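PDB 6RB7: putative N-acetylneuraminate lyase from [Ruminococcus] gnavus ATCC 29149, which belongs to the dihydrodipicolinate synthetase family of (beta/alpha)8 barrel proteins and forms an assembly of four chains. Local coordinates for residues 113-118 with 122-127; 136-141 with 156-161; 150-155 with 185-190; 169-172 with 178-181. All coordinates share one frame; numbering follows the deposited sequence.

Overall arrangement
Four contacts follow successive beta-alpha units of one barrel and show how strand, loop and helix are locked together. Interaction 1 closes the short loop by which the chain passes from strand 108-112 into helix 118-130. The chain then forms strand 135-138, and interaction 2 closes the longer excursion to helix 148-160. Interaction 3 uses that same helix: its segments alternate along the chain with those of interaction 2, so the two cross, and it joins helix 148-160 to helix 182-188. Interaction 4 lies wholly within the excursion spanned by interaction 3, tying strand 166-171 to the loop before helix 182-188. Trp155 and Ile169 bring interactions 3 and 4 into touch.

Interaction 1: residues 113-118 with 122-127; sequences VACNNT and QELARH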
loop_
_atom_site.group_PDB
_atom_site.type_symbol
_atom_site.label_atom_id
_atom_site.label_comp_id
_atom_site.label_asym_id
_atom_site.label_seq_id
_atom_site.Cartn_x
_atom_site.Cartn_y
_atom_site.Cartn_z
ATOM N N VAL A 113 16.097 17.082 14.970
ATOM C CA VAL A 113 17.327 17.524 14.272
ATOM C C VAL A 113 17.558 16.759 12.982
ATOM O O VAL A 113 18.550 17.054 12.303
ATOM C CB VAL A 113 18.527 17.415 15.218
ATOM C CG1 VAL A 113 18.409 18.392 16.380
ATOM C CG2 VAL A 113 18.808 15.989 15.654
ATOM N N ALA A 114 16.676 15.854 12.588
ATOM C CA ALA A 114 16.897 15.062 11.360
ATOM C C ALA A 114 16.770 15.985 10.146
ATOM O O ALA A 114 15.778 16.765 10.009
ATOM C CB ALA A 114 15.933 13.907 11.280
ATOM N N CYS A 115 17.710 15.809 9.238
ATOM C CA CYS A 115 17.777 16.442 7.918
ATOM C C CYS A 115 17.903 15.347 6.861
ATOM O O CYS A 115 18.104 14.184 7.158
ATOM C CB CYS A 115 19.005 17.337 7.805
ATOM S SG CYS A 115 18.993 18.670 9.032
ATOM N N ASN A 116 17.842 15.726 5.600
ATOM C CA ASN A 116 17.930 14.726 4.519
ATOM C C ASN A 116 19.260 13.944 4.653
ATOM O O ASN A 116 19.260 12.727 4.493
ATOM C CB ASN A 116 17.839 15.391 3.150
ATOM C CG ASN A 116 16.467 15.874 2.747
ATOM O OD1 ASN A 116 15.511 15.821 3.527
ATOM N ND2 ASN A 116 16.361 16.212 1.467
ATOM N N ASN A 117 20.370 14.655 4.883
ATOM C CA ASN A 117 21.684 13.987 5.036
ATOM C C ASN A 117 22.115 13.896 6.493
ATOM O O ASN A 117 21.533 14.520 7.409
ATOM C CB ASN A 117 22.722 14.584 4.100
ATOM C CG ASN A 117 23.226 15.955 4.485
ATOM O OD1 ASN A 117 23.238 16.304 5.673
ATOM N ND2 ASN A 117 23.691 16.731 3.499
ATOM N N THR A 118 23.089 13.033 6.727
ATOM C CA THR A 118 23.560 12.782 8.110
ATOM C C THR A 118 24.351 13.984 8.618
ATOM O O THR A 118 24.164 14.363 9.771
ATOM C CB THR A 118 24.378 11.494 8.151
ATOM O OG1 THR A 118 23.578 10.433 7.631
ATOM C CG2 THR A 118 24.871 11.174 9.533
ATOM N N GLN A 122 23.824 15.878 12.181
ATOM C CA GLN A 122 24.852 15.923 13.233
ATOM C C GLN A 122 25.125 17.381 13.619
ATOM O O GLN A 122 25.286 17.665 14.843
ATOM C CB GLN A 122 26.126 15.268 12.705
ATOM C CG GLN A 122 26.045 13.741 12.564
ATOM C CD GLN A 122 27.255 13.218 11.834
ATOM O OE1 GLN A 122 27.536 13.639 10.712
ATOM N NE2 GLN A 122 27.952 12.259 12.442
ATOM N N GLU A 123 25.128 18.295 12.666
ATOM C CA GLU A 123 25.373 19.739 12.953
ATOM C C GLU A 123 24.259 20.251 13.857
ATOM O O GLU A 123 24.540 20.937 14.885
ATOM C CB GLU A 123 25.513 20.519 11.653
ATOM C CG GLU A 123 25.685 21.981 11.837
ATOM C CD GLU A 123 26.019 22.779 10.565
ATOM O OE1 GLU A 123 25.919 22.215 9.425
ATOM O OE2 GLU A 123 26.331 24.005 10.703
ATOM N N LEU A 124 22.990 19.919 13.550
ATOM C CA LEU A 124 21.896 20.388 14.397
ATOM C C LEU A 124 21.922 19.698 15.751
ATOM O O LEU A 124 21.552 20.350 16.723
ATOM C CB LEU A 124 20.566 20.176 13.659
ATOM C CG LEU A 124 20.323 21.134 12.505
ATOM C CD1 LEU A 124 19.045 20.784 11.790
ATOM C CD2 LEU A 124 20.298 22.606 12.956
ATOM N N ALA A 125 22.294 18.428 15.827
ATOM C CA ALA A 125 22.397 17.707 17.112
ATOM C C ALA A 125 23.407 18.426 18.020
ATOM O O ALA A 125 23.115 18.644 19.200
ATOM C CB ALA A 125 22.752 16.262 16.890
ATOM N N ARG A 126 24.585 18.709 17.493
ATOM C CA ARG A 126 25.667 19.350 18.281
ATOM C C ARG A 126 25.181 20.717 18.741
ATOM O O ARG A 126 25.401 21.063 19.925
ATOM C CB ARG A 126 26.921 19.463 17.413
ATOM C CG ARG A 126 28.134 20.052 18.110
ATOM C CD ARG A 126 29.278 20.028 17.077
ATOM N NE ARG A 126 29.633 18.629 16.743
ATOM C CZ ARG A 126 29.366 17.955 15.602
ATOM N NH1 ARG A 126 28.756 18.529 14.575
ATOM N NH2 ARG A 126 29.712 16.679 15.496
ATOM N N HIS A 127 24.533 21.475 17.853
ATOM C CA HIS A 127 24.014 22.815 18.185
ATOM C C HIS A 127 22.988 22.704 19.316
ATOM O O HIS A 127 23.018 23.526 20.266
ATOM C CB HIS A 127 23.495 23.488 16.927
ATOM C CG HIS A 127 22.805 24.775 17.173
ATOM N ND1 HIS A 127 21.435 24.840 17.373
ATOM C CD2 HIS A 127 23.278 26.039 17.206
ATOM C CE1 HIS A 127 21.109 26.112 17.504
ATOM N NE2 HIS A 127 22.216 26.875 17.405
#
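Cys115 and Leu124 meet through SG and CD1, 3.5 Å apart, where the loop after a barrel strand doubles back against its own helix. Beside them Val113 turns toward the helix and packs on the backbone and side chains of Leu124 and Ala125. Its CB lies 3.8 Å from Leu124 CB, its CG1 rests 3.7 Å from Leu124 O, and its CG2 reaches Ala125 CB at 4.1 Å. The two methyls thus diverge, one onto a carbonyl and the other onto a neighbouring methyl.

The remaining contact is made at the start of the helix. Gln122 N donates to Thr118 O over 2.9 Å with an N-H...O angle of 161°, a first-turn helical bond. Gln122 CG sits beside its own backbone N (chi1 -72°), which sends the otherwise extended chain past Thr118 O and brings OE1 to 3.8 Å from Thr118 CG2.

Further out, Ser121 OG bonds to both Cys115 N and Asn117 O, pinning the loop, while Asn117 OD1 caps Asp120 N. The other end of the Asn117 amide, ND2, binds Tyr86 O of a second subunit, so the cap is also an interface residue. This is one of the beta-alpha connections of the (beta/alpha)8 barrel, here with an asparagine N-cap at the helix start.

Interaction 2: residues 136-141 with 156-161; sequences IAAIPP and NAISAA
Strand 136-138 presents Ile136 and Ala138 to Ile158 on helix 156-160, and the two elements run nearly antiparallel. Their axes pass 9.6 Å apart at 163° between N-to-C directions, as expected when a helix returns along the outside of the strand that precedes it. The nearest CA atoms lie well apart, 8.0 Å from Ile136 CA to Ser159 CA, so side chains have to bridge the gap, and no hydrogen bond crosses it.

Ile158 supplies both halves of the contact by its branching. Its CG2 comes to 3.9 Å from Ile136 CD1. The longer branch is extended (chi2 169°) and carries CD1 along the strand to Ala138 CB, at 4.2 Å. Spaced two residues apart, Ile136 and Ala138 both point toward the helix, while Ala137 between them points away.

Ile136 answers with its own long arm. CG1 stands between the backbone N and the carbonyl carbon, chi1 56°, and the extended chain projects CD1 to the helix backbone, 4.1 Å from Ile158 O and 4.5 Å from Ser159 CA. The two isoleucines therefore meet obliquely, methyl against methyl. Ser159 brings little else to the strand; its OG bonds to Asn191 ND2.

The contact is the first half of the beta-alpha-beta unit of strand 135-138, helix 148-160 and strand 166-171. Phe167 of that last strand touches Ile136, Ala138, Ile158 and Ser159, and Val113 and Ser121 pack on Ile158 from the preceding unit.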
loop_
_atom_site.group_PDB
_atom_site.type_symbol
_atom_site.label_atom_id
_atom_site.label_comp_id
_atom_site.label_asym_id
_atom_site.label_seq_id
_atom_site.Cartn_x
_atom_site.Cartn_y
_atom_site.Cartn_z
ATOM N N ILE A 136 16.945 15.370 21.846
ATOM C CA ILE A 136 16.872 15.514 20.387
ATOM C C ILE A 136 16.025 14.369 19.844
ATOM O O ILE A 136 15.881 13.341 20.522
ATOM C CB ILE A 136 18.264 15.551 19.729
ATOM C CG1 ILE A 136 19.101 14.318 20.091
ATOM C CG2 ILE A 136 18.964 16.859 20.096
ATOM C CD1 ILE A 136 20.276 14.133 19.125
ATOM N N ALA A 137 15.483 14.590 18.666
ATOM C CA ALA A 137 14.619 13.610 17.987
ATOM C C ALA A 137 15.002 13.476 16.532
ATOM O O ALA A 137 15.590 14.407 15.949
ATOM C CB ALA A 137 13.166 13.997 18.117
ATOM N N ALA A 138 14.615 12.358 15.908
ATOM C CA ALA A 138 14.891 12.154 14.475
ATOM C C ALA A 138 13.842 11.219 13.872
ATOM O O ALA A 138 13.651 10.107 14.358
ATOM C CB ALA A 138 16.266 11.600 14.280
ATOM N N ILE A 139 13.228 11.707 12.799
ATOM C CA ILE A 139 12.563 10.813 11.815
ATOM C C ILE A 139 13.607 9.902 11.195
ATOM O O ILE A 139 14.823 10.138 11.327
ATOM C CB ILE A 139 11.796 11.627 10.772
ATOM C CG1 ILE A 139 12.697 12.538 9.943
ATOM C CG2 ILE A 139 10.638 12.368 11.418
ATOM C CD1 ILE A 139 12.014 13.066 8.705
ATOM N N PRO A 140 13.207 8.855 10.490
ATOM C CA PRO A 140 14.144 8.058 9.725
ATOM C C PRO A 140 14.614 8.819 8.490
ATOM O O PRO A 140 14.053 9.851 8.079
ATOM C CB PRO A 140 13.326 6.832 9.255
ATOM C CG PRO A 140 12.005 6.923 9.953
ATOM C CD PRO A 140 11.826 8.379 10.299
ATOM N N PRO A 141 15.603 8.246 7.770
ATOM C CA PRO A 141 15.908 8.704 6.419
ATOM C C PRO A 141 14.655 8.614 5.541
ATOM O O PRO A 141 13.847 7.693 5.699
ATOM C CB PRO A 141 16.979 7.724 5.943
ATOM C CG PRO A 141 17.593 7.179 7.233
ATOM C CD PRO A 141 16.417 7.085 8.189
ATOM N N ASN A 156 22.244 6.637 15.162
ATOM C CA ASN A 156 23.404 6.544 16.070
ATOM C C ASN A 156 24.402 7.660 15.757
ATOM O O ASN A 156 25.066 8.145 16.712
ATOM C CB ASN A 156 23.984 5.141 16.098
ATOM C CG ASN A 156 23.154 4.192 16.926
ATOM O OD1 ASN A 156 22.981 3.014 16.513
ATOM N ND2 ASN A 156 22.656 4.646 18.053
ATOM N N ALA A 157 24.580 8.041 14.499
ATOM C CA ALA A 157 25.502 9.131 14.124
ATOM C C ALA A 157 24.986 10.434 14.678
ATOM O O ALA A 157 25.751 11.266 15.216
ATOM C CB ALA A 157 25.706 9.220 12.635
ATOM N N ILE A 158 23.669 10.649 14.568
ATOM C CA ILE A 158 23.058 11.881 15.106
ATOM C C ILE A 158 23.234 11.877 16.633
ATOM O O ILE A 158 23.667 12.900 17.201
ATOM C CB ILE A 158 21.569 11.939 14.689
ATOM C CG1 ILE A 158 21.464 12.095 13.174
ATOM C CG2 ILE A 158 20.853 13.051 15.422
ATOM C CD1 ILE A 158 20.061 11.895 12.621
ATOM N N SER A 159 22.954 10.758 17.289
ATOM C CA SER A 159 23.062 10.651 18.755
ATOM C C SER A 159 24.526 10.910 19.179
ATOM O O SER A 159 24.731 11.594 20.209
ATOM C CB SER A 159 22.573 9.317 19.208
ATOM O OG SER A 159 22.755 9.163 20.626
ATOM N N ALA A 160 25.498 10.396 18.440
ATOM C CA ALA A 160 26.931 10.538 18.827
ATOM C C ALA A 160 27.356 12.012 18.734
ATOM O O ALA A 160 28.364 12.361 19.379
ATOM C CB ALA A 160 27.782 9.683 17.919
ATOM N N ALA A 161 26.674 12.845 17.953
ATOM C CA ALA A 161 26.984 14.287 17.837
ATOM C C ALA A 161 26.432 15.050 19.051
ATOM O O ALA A 161 26.817 16.208 19.230
ATOM C CB ALA A 161 26.458 14.856 16.541
#

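Interaction 3: residues 150-155 with 185-190; sequences AIAQYW and FVEMRK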
loop_
_atom_site.group_PDB
_atom_site.type_symbol
_atom_site.label_atom_id
_atom_site.label_comp_id
_atom_site.label_asym_id
_atom_site.label_seq_id
_atom_site.Cartn_x
_atom_site.Cartn_y
_atom_site.Cartn_z
ATOM N N ALA A 150 21.241 0.811 7.979
ATOM C CA ALA A 150 21.520 2.197 7.551
ATOM C C ALA A 150 20.705 3.184 8.392
ATOM O O ALA A 150 21.189 4.277 8.719
ATOM C CB ALA A 150 21.258 2.377 6.085
ATOM N N ILE A 151 19.469 2.818 8.712
ATOM C CA ILE A 151 18.616 3.672 9.586
ATOM C C ILE A 151 19.261 3.777 10.971
ATOM O O ILE A 151 19.387 4.895 11.526
ATOM C CB ILE A 151 17.185 3.144 9.649
ATOM C CG1 ILE A 151 16.554 3.084 8.271
ATOM C CG2 ILE A 151 16.386 4.037 10.600
ATOM C CD1 ILE A 151 15.210 2.412 8.182
ATOM N N ALA A 152 19.692 2.646 11.550
ATOM C CA ALA A 152 20.354 2.659 12.861
ATOM C C ALA A 152 21.632 3.484 12.795
ATOM O O ALA A 152 21.919 4.253 13.719
ATOM C CB ALA A 152 20.666 1.255 13.324
ATOM N N GLN A 153 22.389 3.362 11.715
ATOM C CA GLN A 153 23.676 4.118 11.601
ATOM C C GLN A 153 23.349 5.613 11.589
ATOM O O GLN A 153 24.075 6.380 12.216
ATOM C CB GLN A 153 24.445 3.661 10.349
ATOM C CG GLN A 153 25.619 4.548 9.985
ATOM C CD GLN A 153 26.215 4.193 8.628
ATOM O OE1 GLN A 153 26.128 3.067 8.159
ATOM N NE2 GLN A 153 26.800 5.171 7.954
ATOM N N TYR A 154 22.294 6.027 10.888
ATOM C CA TYR A 154 21.892 7.441 10.799
ATOM C C TYR A 154 21.544 7.951 12.199
ATOM O O TYR A 154 22.099 8.944 12.676
ATOM C CB TYR A 154 20.727 7.556 9.843
ATOM C CG TYR A 154 20.007 8.879 9.719
ATOM C CD1 TYR A 154 20.519 9.944 9.002
ATOM C CD2 TYR A 154 18.704 9.007 10.206
ATOM C CE1 TYR A 154 19.764 11.086 8.763
ATOM C CE2 TYR A 154 17.946 10.152 9.995
ATOM C CZ TYR A 154 18.473 11.194 9.257
ATOM O OH TYR A 154 17.744 12.316 8.978
ATOM N N TRP A 155 20.651 7.254 12.895
ATOM C CA TRP A 155 20.242 7.683 14.260
ATOM C C TRP A 155 21.432 7.677 15.217
ATOM O O TRP A 155 21.557 8.599 16.023
ATOM C CB TRP A 155 19.093 6.834 14.756
ATOM C CG TRP A 155 17.801 7.096 14.048
ATOM C CD1 TRP A 155 17.408 8.246 13.438
ATOM C CD2 TRP A 155 16.702 6.177 13.911
ATOM N NE1 TRP A 155 16.131 8.101 12.957
ATOM C CE2 TRP A 155 15.661 6.861 13.271
ATOM C CE3 TRP A 155 16.474 4.854 14.323
ATOM C CZ2 TRP A 155 14.445 6.255 12.932
ATOM C CZ3 TRP A 155 15.272 4.269 14.020
ATOM C CH2 TRP A 155 14.278 4.954 13.325
ATOM N N PHE A 185 14.049 -1.481 16.809
ATOM C CA PHE A 185 13.954 -0.872 18.146
ATOM C C PHE A 185 14.875 -1.618 19.124
ATOM O O PHE A 185 15.521 -0.952 19.934
ATOM C CB PHE A 185 12.496 -0.769 18.557
ATOM C CG PHE A 185 12.237 0.013 19.819
ATOM C CD1 PHE A 185 12.965 1.147 20.160
ATOM C CD2 PHE A 185 11.158 -0.333 20.623
ATOM C CE1 PHE A 185 12.642 1.860 21.296
ATOM C CE2 PHE A 185 10.865 0.375 21.764
ATOM C CZ PHE A 185 11.610 1.469 22.105
ATOM N N VAL A 186 14.950 -2.947 19.032
ATOM C CA VAL A 186 15.914 -3.715 19.867
ATOM C C VAL A 186 17.313 -3.157 19.631
ATOM O O VAL A 186 18.053 -2.897 20.605
ATOM C CB VAL A 186 15.839 -5.224 19.583
ATOM C CG1 VAL A 186 17.037 -5.945 20.219
ATOM C CG2 VAL A 186 14.525 -5.814 20.091
ATOM N N GLU A 187 17.704 -2.995 18.355
ATOM C CA GLU A 187 19.061 -2.507 18.052
ATOM C C GLU A 187 19.237 -1.113 18.663
ATOM O O GLU A 187 20.293 -0.798 19.237
ATOM C CB GLU A 187 19.263 -2.553 16.542
ATOM C CG GLU A 187 20.616 -2.066 16.118
ATOM C CD GLU A 187 21.749 -3.061 16.332
ATOM O OE1 GLU A 187 21.522 -4.166 16.902
ATOM O OE2 GLU A 187 22.859 -2.717 15.910
ATOM N N MET A 188 18.263 -0.227 18.511
ATOM C CA MET A 188 18.419 1.153 18.980
ATOM C C MET A 188 18.449 1.227 20.522
ATOM O O MET A 188 19.078 2.152 21.044
ATOM C CB MET A 188 17.296 2.047 18.448
ATOM C CG MET A 188 17.393 2.264 16.963
ATOM S SD MET A 188 19.049 2.842 16.384
ATOM C CE MET A 188 19.274 4.272 17.413
ATOM N N ARG A 189 17.848 0.268 21.234
ATOM C CA ARG A 189 17.862 0.301 22.719
ATOM C C ARG A 189 19.264 -0.040 23.234
ATOM O O ARG A 189 19.524 0.170 24.438
ATOM C CB ARG A 189 16.775 -0.620 23.284
ATOM C CG ARG A 189 15.374 -0.049 23.120
ATOM C CD ARG A 189 14.336 -0.744 24.000
ATOM N NE ARG A 189 14.313 -2.205 24.007
ATOM C CZ ARG A 189 13.624 -2.975 23.160
ATOM N NH1 ARG A 189 12.949 -2.443 22.177
ATOM N NH2 ARG A 189 13.651 -4.283 23.264
ATOM N N LYS A 190 20.158 -0.499 22.377
ATOM C CA LYS A 190 21.592 -0.682 22.736
ATOM C C LYS A 190 22.262 0.659 22.990
ATOM O O LYS A 190 23.287 0.689 23.686
ATOM C CB LYS A 190 22.343 -1.431 21.649
ATOM C CG LYS A 190 21.925 -2.884 21.486
ATOM C CD LYS A 190 22.584 -3.577 20.351
ATOM C CE LYS A 190 22.156 -5.027 20.246
ATOM N NZ LYS A 190 22.755 -5.647 19.037
#
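Ala152 and Met188 pack against each other from two helices, 148-160 and 182-188, and the contact is chiefly apolar. Met188 SD lies 3.8 Å from both Ala152 CA and Ala152 CB, the small side chain probably allowing the thioether this close. The methionine is bent at both chi2 (-52°) and chi3 (-54°), a curl that turns CE back to 3.7 Å from Trp155 CB. At the margin, the aliphatic part of Glu187 approaches through CG, 4.3 Å from Ala152 CB.

The second kind of interaction is Met-aromatic. Met188 SD sits in the plane of the Trp155 indole at its edge, 5.3 Å from the centroid of the six-membered ring and 88° off the ring normal. Met188 CG meets the same edge, 3.8 Å from Trp155 CE3. The ring itself is steadied by Ile151 CG2 over one face and by a bond from NE1 to Ile139 O.

Charge stays within one segment: Lys190 NZ forms a salt bridge to Glu187 OE1 over 2.9 Å, on the syn side but clearly tilted out of the carboxylate plane.

No hydrogen bond crosses between the two segments, so their mutual fit rests on shape and dispersion. With sulfur lying beside C-H groups of the indole edge, away from its pi faces, a weak electrostatic attraction probably adds to that fit, while the carboxylate of Glu187 has its charge partner in Lys190.

Interaction 4: residues 169-172 with 178-181; sequences IYNI and VALT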
loop_
_atom_site.group_PDB
_atom_site.type_symbol
_atom_site.label_atom_id
_atom_site.label_comp_id
_atom_site.label_asym_id
_atom_site.label_seq_id
_atom_site.Cartn_x
_atom_site.Cartn_y
_atom_site.Cartn_z
ATOM N N ILE A 169 13.268 8.526 18.919
ATOM C CA ILE A 169 13.011 8.093 17.529
ATOM C C ILE A 169 11.616 8.561 17.148
ATOM O O ILE A 169 10.688 8.314 17.938
ATOM C CB ILE A 169 13.087 6.563 17.462
ATOM C CG1 ILE A 169 14.475 6.066 17.842
ATOM C CG2 ILE A 169 12.611 6.062 16.105
ATOM C CD1 ILE A 169 14.462 4.596 18.234
ATOM N N TYR A 170 11.451 9.155 15.978
ATOM C CA TYR A 170 10.119 9.567 15.486
ATOM C C TYR A 170 9.688 8.570 14.419
ATOM O O TYR A 170 10.261 8.561 13.307
ATOM C CB TYR A 170 10.122 11.016 15.033
ATOM C CG TYR A 170 8.743 11.615 14.947
ATOM C CD1 TYR A 170 7.856 11.201 13.994
ATOM C CD2 TYR A 170 8.316 12.583 15.856
ATOM C CE1 TYR A 170 6.595 11.767 13.885
ATOM C CE2 TYR A 170 7.028 13.096 15.802
ATOM C CZ TYR A 170 6.153 12.661 14.839
ATOM O OH TYR A 170 4.879 13.172 14.731
ATOM N N ASN A 171 8.666 7.752 14.735
ATOM C CA ASN A 171 8.150 6.720 13.807
ATOM C C ASN A 171 6.990 7.300 13.014
ATOM O O ASN A 171 5.975 7.642 13.605
ATOM C CB ASN A 171 7.755 5.463 14.570
ATOM C CG ASN A 171 7.353 4.326 13.670
ATOM O OD1 ASN A 171 8.035 4.078 12.677
ATOM N ND2 ASN A 171 6.241 3.654 13.985
ATOM N N ILE A 172 7.155 7.439 11.710
ATOM C CA ILE A 172 6.101 8.020 10.825
ATOM C C ILE A 172 6.168 7.322 9.471
ATOM O O ILE A 172 6.544 7.909 8.459
ATOM C CB ILE A 172 6.221 9.551 10.799
ATOM C CG1 ILE A 172 5.078 10.164 9.982
ATOM C CG2 ILE A 172 7.603 10.014 10.365
ATOM C CD1 ILE A 172 4.626 11.505 10.499
ATOM N N VAL A 178 9.547 4.134 5.592
ATOM C CA VAL A 178 10.151 3.046 6.372
ATOM C C VAL A 178 9.602 3.148 7.797
ATOM O O VAL A 178 9.301 4.251 8.237
ATOM C CB VAL A 178 11.694 3.065 6.357
ATOM C CG1 VAL A 178 12.253 2.743 4.981
ATOM C CG2 VAL A 178 12.251 4.387 6.847
ATOM N N ALA A 179 9.559 2.014 8.485
ATOM C CA ALA A 179 9.050 1.907 9.865
ATOM C C ALA A 179 10.164 1.593 10.842
ATOM O O ALA A 179 11.112 0.852 10.533
ATOM C CB ALA A 179 7.972 0.833 9.906
ATOM N N LEU A 180 9.956 2.023 12.087
ATOM C CA LEU A 180 10.620 1.442 13.246
ATOM C C LEU A 180 10.020 0.076 13.515
ATOM O O LEU A 180 8.942 -0.022 14.085
ATOM C CB LEU A 180 10.498 2.357 14.464
ATOM C CG LEU A 180 11.176 1.801 15.713
ATOM C CD1 LEU A 180 12.687 1.749 15.554
ATOM C CD2 LEU A 180 10.798 2.631 16.928
ATOM N N THR A 181 10.722 -0.966 13.096
ATOM C CA THR A 181 10.293 -2.355 13.369
ATOM C C THR A 181 10.687 -2.754 14.788
ATOM O O THR A 181 11.556 -2.123 15.404
ATOM C CB THR A 181 10.941 -3.307 12.391
ATOM O OG1 THR A 181 12.368 -3.249 12.519
ATOM C CG2 THR A 181 10.505 -3.004 10.979
HETATM O O HOH W 1 9.159 5.652 10.652
#
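Asn171 OD1 is gripped by both Leu180 N and a water. The peptide N-H of Leu180 points almost straight at it, 2.9 Å from N to OD1 with an angle of 173° at the hydrogen, yet it arrives 45° out of the carbonyl plane. The water donates to OD1 over 2.8 Å and also to Val178 O, likewise at 2.8 Å, while accepting from Ile172 N. One water molecule thus bridges the strand end to the loop alongside the direct bond. CG of Asn171 is anti to the backbone N (chi1 -174°), which extends the amide toward the loop; its ND2 is held by Asn199 OD1.

The site lies at the C-terminal end of a strand of the (beta/alpha)8 barrel, where the loop that follows helix 173-176 comes back past the strand before entering helix 182-188. Thr181 OG1 caps that helix at Leu184 N.

Beside the polar bridge, Leu180 CB rests 3.5 Å from Asn171 OD1. The apolar part follows, where CD2 of Leu180 meets Ile169 CG2 at 4.0 Å, the two side chains crossing at about a right angle. Trp155 touches both Ile169 and Leu180, and Val197 of the next strand also packs on Leu180.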